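Local coordinates for thiol peroxidase (Aquifex aeolicus, PDB 2YZH), which probably reduces hydrogen peroxide and organic hydroperoxides to water and alcohols at the expense of thioredoxin, protecting the cell against oxidative stress, at residues D[80-85]-D[103-108]; D[51-56]-D[134-139]. All blocks are in the same frame, centred on the assembly; numbering follows the deposited sequence.

Contact 1: residues D[80-85]-D[103-108]; sequences VDVTVV and QNVTVA
V84 and T106 share the shortest of three backbone hydrogen bonds, V84 N to T106 O at 2.7 Å. T106 uses its other backbone group as well, its N reaching V82 O at 3.0 Å, and so spans two residues of the facing strand as parallel pairing requires. V84 does the same in return: its carbonyl O accepts from A108 N at 2.9 Å. Between these bonds the T83 CA-H leans on T106 O (CA to O 3.1 Å). Ahead of T106, where 103-105 is still loop and swings away from strand 80-86, a water bridges the gap, accepting from V82 N and donating to the N104 carbonyl.

The packing falls on two sides. On one, V82 and V105 meet through their CG1 methyls, 3.8 Å apart, the two side chains crossing at a slant; V84 and V107 continue this side. On the other, T83 divides its branches: with chi1 at -53°, CG2 points away from its own N and rests on A108 CB at 3.9 Å, while OG1 is taken up by a hydrogen bond from K40 NZ.

The pair is a worked example of the parallel beta-alpha-beta unit, here made of strand 80-86, helix 90-100 and strand 106-109. V107 lies against Q93 and C97 of the connecting helix, C97 being the predicted redox partner of C63, although the disulfide is not formed in this structure. T106 and A108 touch strand 30-34 through T34 and V32, and strand 49-54 flanks 80-86 on its far edge.

Contact 2: residues D[51-56]-D[134-139]; sequences VIITVP and RAVFII
P56 lies over one face of the R134 guanidinium, its CD 3.7 Å from R134 NH2, the two side chains crossing at about a right angle. V55 meets the same group at a slant, with CG1 3.9 Å from NH1. R134 runs extended through chi1 and chi2 and then bends at chi3 (-52°), bringing the guanidinium here.

The F137 ring turns its edge to the backbone: I52 O lies close to the ring plane, 3.8 Å from CD2, while the same oxygen accepts the F137 N-H at 2.9 Å. T54 sets OG1 between its own N and carbonyl carbon (chi1 59°), 3.5 Å from A135 CB, and hydrogen-bonds A133 O. T54 and A135 are joined by two backbone bonds, as are I52 and F137, giving antiparallel pairing. V51, I53, V136 and I138 line the other face, their aliphatic branches meeting only loosely.

The arginine is also gripped: NH1 forms a salt bridge with E66 and NH2 binds I154 O. The side chains of R134 and C63, the predicted peroxidatic cysteine, come to within about 3 Å at their nearest atoms, consistent with the arginine beside this cysteine in peroxiredoxins; apolar packing and polar anchoring fix its orientation.

The contacts show how one mixed sheet of the thioredoxin fold combines both kinds of strand pairing. Bonds between strands 49-54 and 80-86 join them, V85 N probably donating to I53 O at 2.7 Å, so an unbroken run of adjacent strands leads from 106-109 to 135-139. Contact 2 lies near the centre of the chain and is buried throughout; contact 1 is buried too but stands farther out, with an exposed, water-bridged loop at N104. Along the chain, contact 1 nests in the loop closed by contact 2. Contact 1 relies on parallel backbone bonds with valine, threonine and alanine side chains, whereas contact 2 adds an aromatic ring and an anchored arginine beside C63.

Contact 1: residues D[80-85]-D[103-108]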
ATOM      1  N   VAL D  80       7.373  -4.878 -31.391  1.00 20.80           N
ATOM      2  CA  VAL D  80       7.543  -5.215 -29.983  1.00 23.76           C
ATOM      3  C   VAL D  80       7.651  -3.964 -29.119  1.00 24.72           C
ATOM      4  O   VAL D  80       8.105  -2.914 -29.574  1.00 25.59           O
ATOM      5  CB  VAL D  80       8.805  -6.090 -29.765  1.00 23.49           C
ATOM      6  CG1 VAL D  80      10.062  -5.251 -29.957  1.00 26.55           C
ATOM      7  CG2 VAL D  80       8.779  -6.712 -28.378  1.00 26.07           C
ATOM      8  N   ASP D  81       7.215  -4.079 -27.872  1.00 24.96           N
ATOM      9  CA  ASP D  81       7.273  -2.970 -26.929  1.00 24.92           C
ATOM     10  C   ASP D  81       7.918  -3.528 -25.663  1.00 23.40           C
ATOM     11  O   ASP D  81       7.305  -4.320 -24.949  1.00 23.86           O
ATOM     12  CB  ASP D  81       5.860  -2.453 -26.640  1.00 27.39           C
ATOM     13  CG  ASP D  81       5.851  -1.297 -25.668  1.00 30.20           C
ATOM     14  OD1 ASP D  81       6.573  -0.305 -25.911  1.00 33.59           O
ATOM     15  OD2 ASP D  81       5.119  -1.374 -24.660  1.00 35.82           O
ATOM     16  N   VAL D  82       9.158  -3.121 -25.403  1.00 22.23           N
ATOM     17  CA  VAL D  82       9.910  -3.605 -24.246  1.00 20.28           C
ATOM     18  C   VAL D  82      10.011  -2.584 -23.117  1.00 18.90           C
ATOM     19  O   VAL D  82      10.436  -1.448 -23.323  1.00 18.08           O
ATOM     20  CB  VAL D  82      11.343  -4.024 -24.670  1.00 20.80           C
ATOM     21  CG1 VAL D  82      12.074  -4.660 -23.507  1.00 19.59           C
ATOM     22  CG2 VAL D  82      11.271  -4.988 -25.840  1.00 20.27           C
ATOM     23  N   THR D  83       9.633  -3.005 -21.913  1.00 17.67           N
ATOM     24  CA  THR D  83       9.674  -2.126 -20.754  1.00 14.44           C
ATOM     25  C   THR D  83      10.389  -2.786 -19.580  1.00 13.60           C
ATOM     26  O   THR D  83      10.080  -3.924 -19.225  1.00 15.33           O
ATOM     27  CB  THR D  83       8.249  -1.754 -20.287  1.00 14.39           C
ATOM     28  OG1 THR D  83       7.494  -1.225 -21.388  1.00 16.92           O
ATOM     29  CG2 THR D  83       8.311  -0.707 -19.179  1.00 16.19           C
ATOM     30  N   VAL D  84      11.348  -2.076 -18.990  1.00 14.72           N
ATOM     31  CA  VAL D  84      12.072  -2.569 -17.814  1.00 14.73           C
ATOM     32  C   VAL D  84      11.389  -1.909 -16.616  1.00 14.54           C
ATOM     33  O   VAL D  84      11.322  -0.684 -16.544  1.00 16.46           O
ATOM     34  CB  VAL D  84      13.561  -2.154 -17.835  1.00 16.73           C
ATOM     35  CG1 VAL D  84      14.245  -2.604 -16.547  1.00 15.38           C
ATOM     36  CG2 VAL D  84      14.260  -2.784 -19.035  1.00 19.33           C
ATOM     37  N   VAL D  85      10.888  -2.711 -15.681  1.00 13.17           N
ATOM     38  CA  VAL D  85      10.171  -2.172 -14.524  1.00 12.31           C
ATOM     39  C   VAL D  85      10.817  -2.465 -13.176  1.00 12.89           C
ATOM     40  O   VAL D  85      11.263  -3.582 -12.925  1.00 12.06           O
ATOM     41  CB  VAL D  85       8.726  -2.721 -14.486  1.00 11.43           C
ATOM     42  CG1 VAL D  85       7.958  -2.116 -13.307  1.00 12.49           C
ATOM     43  CG2 VAL D  85       8.023  -2.407 -15.796  1.00 11.65           C
ATOM     44  N   GLN D 103      17.893   3.904 -25.281  1.00 29.50           N
ATOM     45  CA  GLN D 103      16.915   4.447 -26.220  1.00 30.40           C
ATOM     46  C   GLN D 103      16.023   3.406 -26.892  1.00 29.04           C
ATOM     47  O   GLN D 103      14.967   3.745 -27.423  1.00 30.65           O
ATOM     48  CB  GLN D 103      17.632   5.241 -27.318  1.00 33.30           C
ATOM     49  CG  GLN D 103      18.621   6.288 -26.824  1.00 36.72           C
ATOM     50  CD  GLN D 103      17.954   7.419 -26.072  1.00 40.02           C
ATOM     51  OE1 GLN D 103      17.015   8.042 -26.569  1.00 41.75           O
ATOM     52  NE2 GLN D 103      18.441   7.697 -24.867  1.00 41.58           N
ATOM     53  N   ASN D 104      16.441   2.146 -26.879  1.00 26.11           N
ATOM     54  CA  ASN D 104      15.667   1.097 -27.533  1.00 24.59           C
ATOM     55  C   ASN D 104      14.594   0.450 -26.669  1.00 24.25           C
ATOM     56  O   ASN D 104      13.721  -0.247 -27.178  1.00 23.51           O
ATOM     57  CB  ASN D 104      16.607   0.026 -28.078  1.00 25.92           C
ATOM     58  CG  ASN D 104      17.630   0.596 -29.030  1.00 29.81           C
ATOM     59  OD1 ASN D 104      17.282   1.324 -29.964  1.00 28.69           O
ATOM     60  ND2 ASN D 104      18.899   0.276 -28.800  1.00 28.72           N
ATOM     61  N   VAL D 105      14.669   0.666 -25.362  1.00 22.83           N
ATOM     62  CA  VAL D 105      13.677   0.113 -24.455  1.00 21.03           C
ATOM     63  C   VAL D 105      13.211   1.219 -23.523  1.00 20.80           C
ATOM     64  O   VAL D 105      13.870   2.251 -23.392  1.00 21.37           O
ATOM     65  CB  VAL D 105      14.245  -1.059 -23.618  1.00 23.26           C
ATOM     66  CG1 VAL D 105      14.708  -2.175 -24.542  1.00 22.58           C
ATOM     67  CG2 VAL D 105      15.383  -0.582 -22.747  1.00 22.13           C
ATOM     68  N   THR D 106      12.065   1.002 -22.890  1.00 19.46           N
ATOM     69  CA  THR D 106      11.504   1.976 -21.968  1.00 18.93           C
ATOM     70  C   THR D 106      11.712   1.509 -20.529  1.00 18.89           C
ATOM     71  O   THR D 106      11.586   0.321 -20.231  1.00 19.52           O
ATOM     72  CB  THR D 106       9.981   2.145 -22.208  1.00 21.62           C
ATOM     73  OG1 THR D 106       9.751   2.602 -23.547  1.00 21.37           O
ATOM     74  CG2 THR D 106       9.385   3.142 -21.223  1.00 22.25           C
ATOM     75  N   VAL D 107      12.071   2.431 -19.646  1.00 17.12           N
ATOM     76  CA  VAL D 107      12.225   2.088 -18.242  1.00 18.69           C
ATOM     77  C   VAL D 107      11.020   2.742 -17.575  1.00 18.45           C
ATOM     78  O   VAL D 107      10.592   3.820 -17.985  1.00 18.40           O
ATOM     79  CB  VAL D 107      13.530   2.653 -17.624  1.00 20.44           C
ATOM     80  CG1 VAL D 107      14.737   2.047 -18.318  1.00 23.07           C
ATOM     81  CG2 VAL D 107      13.554   4.172 -17.734  1.00 25.22           C
ATOM     82  N   ALA D 108      10.451   2.085 -16.575  1.00 16.58           N
ATOM     83  CA  ALA D 108       9.300   2.650 -15.890  1.00 14.76           C
ATOM     84  C   ALA D 108       9.302   2.206 -14.437  1.00 14.71           C
ATOM     85  O   ALA D 108       9.849   1.152 -14.102  1.00 14.38           O
ATOM     86  CB  ALA D 108       8.017   2.223 -16.583  1.00 17.08           C
TER
HETATM   87  O   HOH W   1      10.737  -1.207 -26.950  1.00 24.70           O

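Contact 2: residues D[51-56]-D[134-139]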
ATOM      1  N   VAL D  51       7.098  -7.041 -23.873  1.00 16.69           N
ATOM      2  CA  VAL D  51       8.141  -7.691 -23.099  1.00 17.03           C
ATOM      3  C   VAL D  51       8.305  -6.865 -21.830  1.00 17.61           C
ATOM      4  O   VAL D  51       8.711  -5.706 -21.884  1.00 18.34           O
ATOM      5  CB  VAL D  51       9.486  -7.729 -23.856  1.00 16.82           C
ATOM      6  CG1 VAL D  51      10.553  -8.406 -22.993  1.00 16.69           C
ATOM      7  CG2 VAL D  51       9.317  -8.474 -25.173  1.00 17.85           C
ATOM      8  N   ILE D  52       7.966  -7.464 -20.695  1.00 17.29           N
ATOM      9  CA  ILE D  52       8.061  -6.795 -19.407  1.00 14.67           C
ATOM     10  C   ILE D  52       9.197  -7.441 -18.627  1.00 14.89           C
ATOM     11  O   ILE D  52       9.158  -8.630 -18.322  1.00 15.79           O
ATOM     12  CB  ILE D  52       6.741  -6.936 -18.630  1.00 16.95           C
ATOM     13  CG1 ILE D  52       5.599  -6.336 -19.455  1.00 17.59           C
ATOM     14  CG2 ILE D  52       6.846  -6.248 -17.278  1.00 16.70           C
ATOM     15  CD1 ILE D  52       4.222  -6.565 -18.862  1.00 19.99           C
ATOM     16  N   ILE D  53      10.208  -6.641 -18.314  1.00 14.22           N
ATOM     17  CA  ILE D  53      11.385  -7.110 -17.603  1.00 13.58           C
ATOM     18  C   ILE D  53      11.428  -6.477 -16.219  1.00 14.56           C
ATOM     19  O   ILE D  53      11.528  -5.260 -16.097  1.00 15.79           O
ATOM     20  CB  ILE D  53      12.660  -6.712 -18.387  1.00 16.82           C
ATOM     21  CG1 ILE D  53      12.584  -7.297 -19.803  1.00 16.10           C
ATOM     22  CG2 ILE D  53      13.910  -7.173 -17.642  1.00 17.92           C
ATOM     23  CD1 ILE D  53      13.596  -6.724 -20.783  1.00 15.25           C
ATOM     24  N   THR D  54      11.344  -7.288 -15.172  1.00 13.84           N
ATOM     25  CA  THR D  54      11.389  -6.726 -13.831  1.00 12.78           C
ATOM     26  C   THR D  54      12.768  -6.886 -13.215  1.00 13.94           C
ATOM     27  O   THR D  54      13.442  -7.896 -13.421  1.00 13.79           O
ATOM     28  CB  THR D  54      10.333  -7.370 -12.902  1.00 13.81           C
ATOM     29  OG1 THR D  54      10.555  -8.785 -12.816  1.00 16.17           O
ATOM     30  CG2 THR D  54       8.923  -7.102 -13.442  1.00 11.09           C
ATOM     31  N   VAL D  55      13.197  -5.862 -12.491  1.00 13.18           N
ATOM     32  CA  VAL D  55      14.489  -5.885 -11.825  1.00 13.75           C
ATOM     33  C   VAL D  55      14.382  -5.216 -10.458  1.00 14.32           C
ATOM     34  O   VAL D  55      13.513  -4.375 -10.222  1.00 13.87           O
ATOM     35  CB  VAL D  55      15.597  -5.153 -12.653  1.00 12.98           C
ATOM     36  CG1 VAL D  55      15.705  -5.764 -14.046  1.00 11.90           C
ATOM     37  CG2 VAL D  55      15.299  -3.656 -12.746  1.00 13.96           C
ATOM     38  N   PRO D  56      15.260  -5.604  -9.530  1.00 14.33           N
ATOM     39  CA  PRO D  56      15.276  -5.039  -8.181  1.00 13.92           C
ATOM     40  C   PRO D  56      15.539  -3.532  -8.202  1.00 15.22           C
ATOM     41  O   PRO D  56      14.814  -2.760  -7.583  1.00 12.56           O
ATOM     42  CB  PRO D  56      16.403  -5.814  -7.502  1.00 14.92           C
ATOM     43  CG  PRO D  56      16.308  -7.152  -8.144  1.00 14.03           C
ATOM     44  CD  PRO D  56      16.109  -6.807  -9.606  1.00 15.42           C
ATOM     45  N   ARG D 134      13.850 -10.548 -10.186  1.00 14.71           N
ATOM     46  CA  ARG D 134      14.297 -10.487 -11.572  1.00 14.50           C
ATOM     47  C   ARG D 134      13.534 -11.496 -12.418  1.00 14.38           C
ATOM     48  O   ARG D 134      13.679 -12.712 -12.249  1.00 13.43           O
ATOM     49  CB  ARG D 134      15.803 -10.760 -11.635  1.00 14.80           C
ATOM     50  CG  ARG D 134      16.482 -10.344 -12.935  1.00 16.71           C
ATOM     51  CD  ARG D 134      17.981 -10.663 -12.879  1.00 13.97           C
ATOM     52  NE  ARG D 134      18.616 -10.125 -11.675  1.00 14.96           N
ATOM     53  CZ  ARG D 134      18.804  -8.830 -11.436  1.00 17.47           C
ATOM     54  NH1 ARG D 134      18.409  -7.924 -12.322  1.00 17.50           N
ATOM     55  NH2 ARG D 134      19.374  -8.439 -10.305  1.00 16.88           N
ATOM     56  N   ALA D 135      12.713 -10.990 -13.332  1.00 11.70           N
ATOM     57  CA  ALA D 135      11.922 -11.861 -14.184  1.00 13.33           C
ATOM     58  C   ALA D 135      11.660 -11.241 -15.547  1.00 14.38           C
ATOM     59  O   ALA D 135      11.908 -10.052 -15.762  1.00 16.40           O
ATOM     60  CB  ALA D 135      10.596 -12.178 -13.509  1.00 12.62           C
ATOM     61  N   VAL D 136      11.161 -12.064 -16.459  1.00 14.47           N
ATOM     62  CA  VAL D 136      10.829 -11.623 -17.803  1.00 15.06           C
ATOM     63  C   VAL D 136       9.512 -12.240 -18.220  1.00 15.12           C
ATOM     64  O   VAL D 136       9.288 -13.433 -18.033  1.00 16.88           O
ATOM     65  CB  VAL D 136      11.900 -12.032 -18.830  1.00 13.21           C
ATOM     66  CG1 VAL D 136      11.475 -11.565 -20.227  1.00 16.70           C
ATOM     67  CG2 VAL D 136      13.232 -11.420 -18.460  1.00 14.14           C
ATOM     68  N   PHE D 137       8.637 -11.411 -18.779  1.00 14.29           N
ATOM     69  CA  PHE D 137       7.337 -11.857 -19.245  1.00 15.40           C
ATOM     70  C   PHE D 137       7.193 -11.393 -20.677  1.00 16.41           C
ATOM     71  O   PHE D 137       7.655 -10.314 -21.026  1.00 15.52           O
ATOM     72  CB  PHE D 137       6.212 -11.210 -18.427  1.00 14.14           C
ATOM     73  CG  PHE D 137       6.250 -11.550 -16.973  1.00 14.27           C
ATOM     74  CD1 PHE D 137       5.699 -12.736 -16.510  1.00 14.27           C
ATOM     75  CD2 PHE D 137       6.882 -10.701 -16.069  1.00 14.17           C
ATOM     76  CE1 PHE D 137       5.779 -13.083 -15.161  1.00 14.08           C
ATOM     77  CE2 PHE D 137       6.969 -11.038 -14.723  1.00 15.19           C
ATOM     78  CZ  PHE D 137       6.415 -12.233 -14.271  1.00 13.56           C
ATOM     79  N   ILE D 138       6.569 -12.216 -21.506  1.00 15.50           N
ATOM     80  CA  ILE D 138       6.310 -11.827 -22.881  1.00 16.66           C
ATOM     81  C   ILE D 138       4.815 -12.014 -23.047  1.00 14.38           C
ATOM     82  O   ILE D 138       4.283 -13.094 -22.789  1.00 15.27           O
ATOM     83  CB  ILE D 138       7.073 -12.695 -23.894  1.00 15.67           C
ATOM     84  CG1 ILE D 138       8.579 -12.540 -23.675  1.00 15.90           C
ATOM     85  CG2 ILE D 138       6.726 -12.251 -25.308  1.00 18.69           C
ATOM     86  CD1 ILE D 138       9.423 -13.407 -24.596  1.00 19.35           C
ATOM     87  N   ILE D 139       4.140 -10.942 -23.443  1.00 15.09           N
ATOM     88  CA  ILE D 139       2.695 -10.953 -23.618  1.00 14.63           C
ATOM     89  C   ILE D 139       2.352 -10.908 -25.101  1.00 16.39           C
ATOM     90  O   ILE D 139       2.897 -10.084 -25.836  1.00 17.29           O
ATOM     91  CB  ILE D 139       2.062  -9.722 -22.922  1.00 15.57           C
ATOM     92  CG1 ILE D 139       2.635  -9.570 -21.505  1.00 16.14           C
ATOM     93  CG2 ILE D 139       0.550  -9.847 -22.904  1.00 13.89           C
ATOM     94  CD1 ILE D 139       2.553 -10.821 -20.643  1.00 17.86           C
TER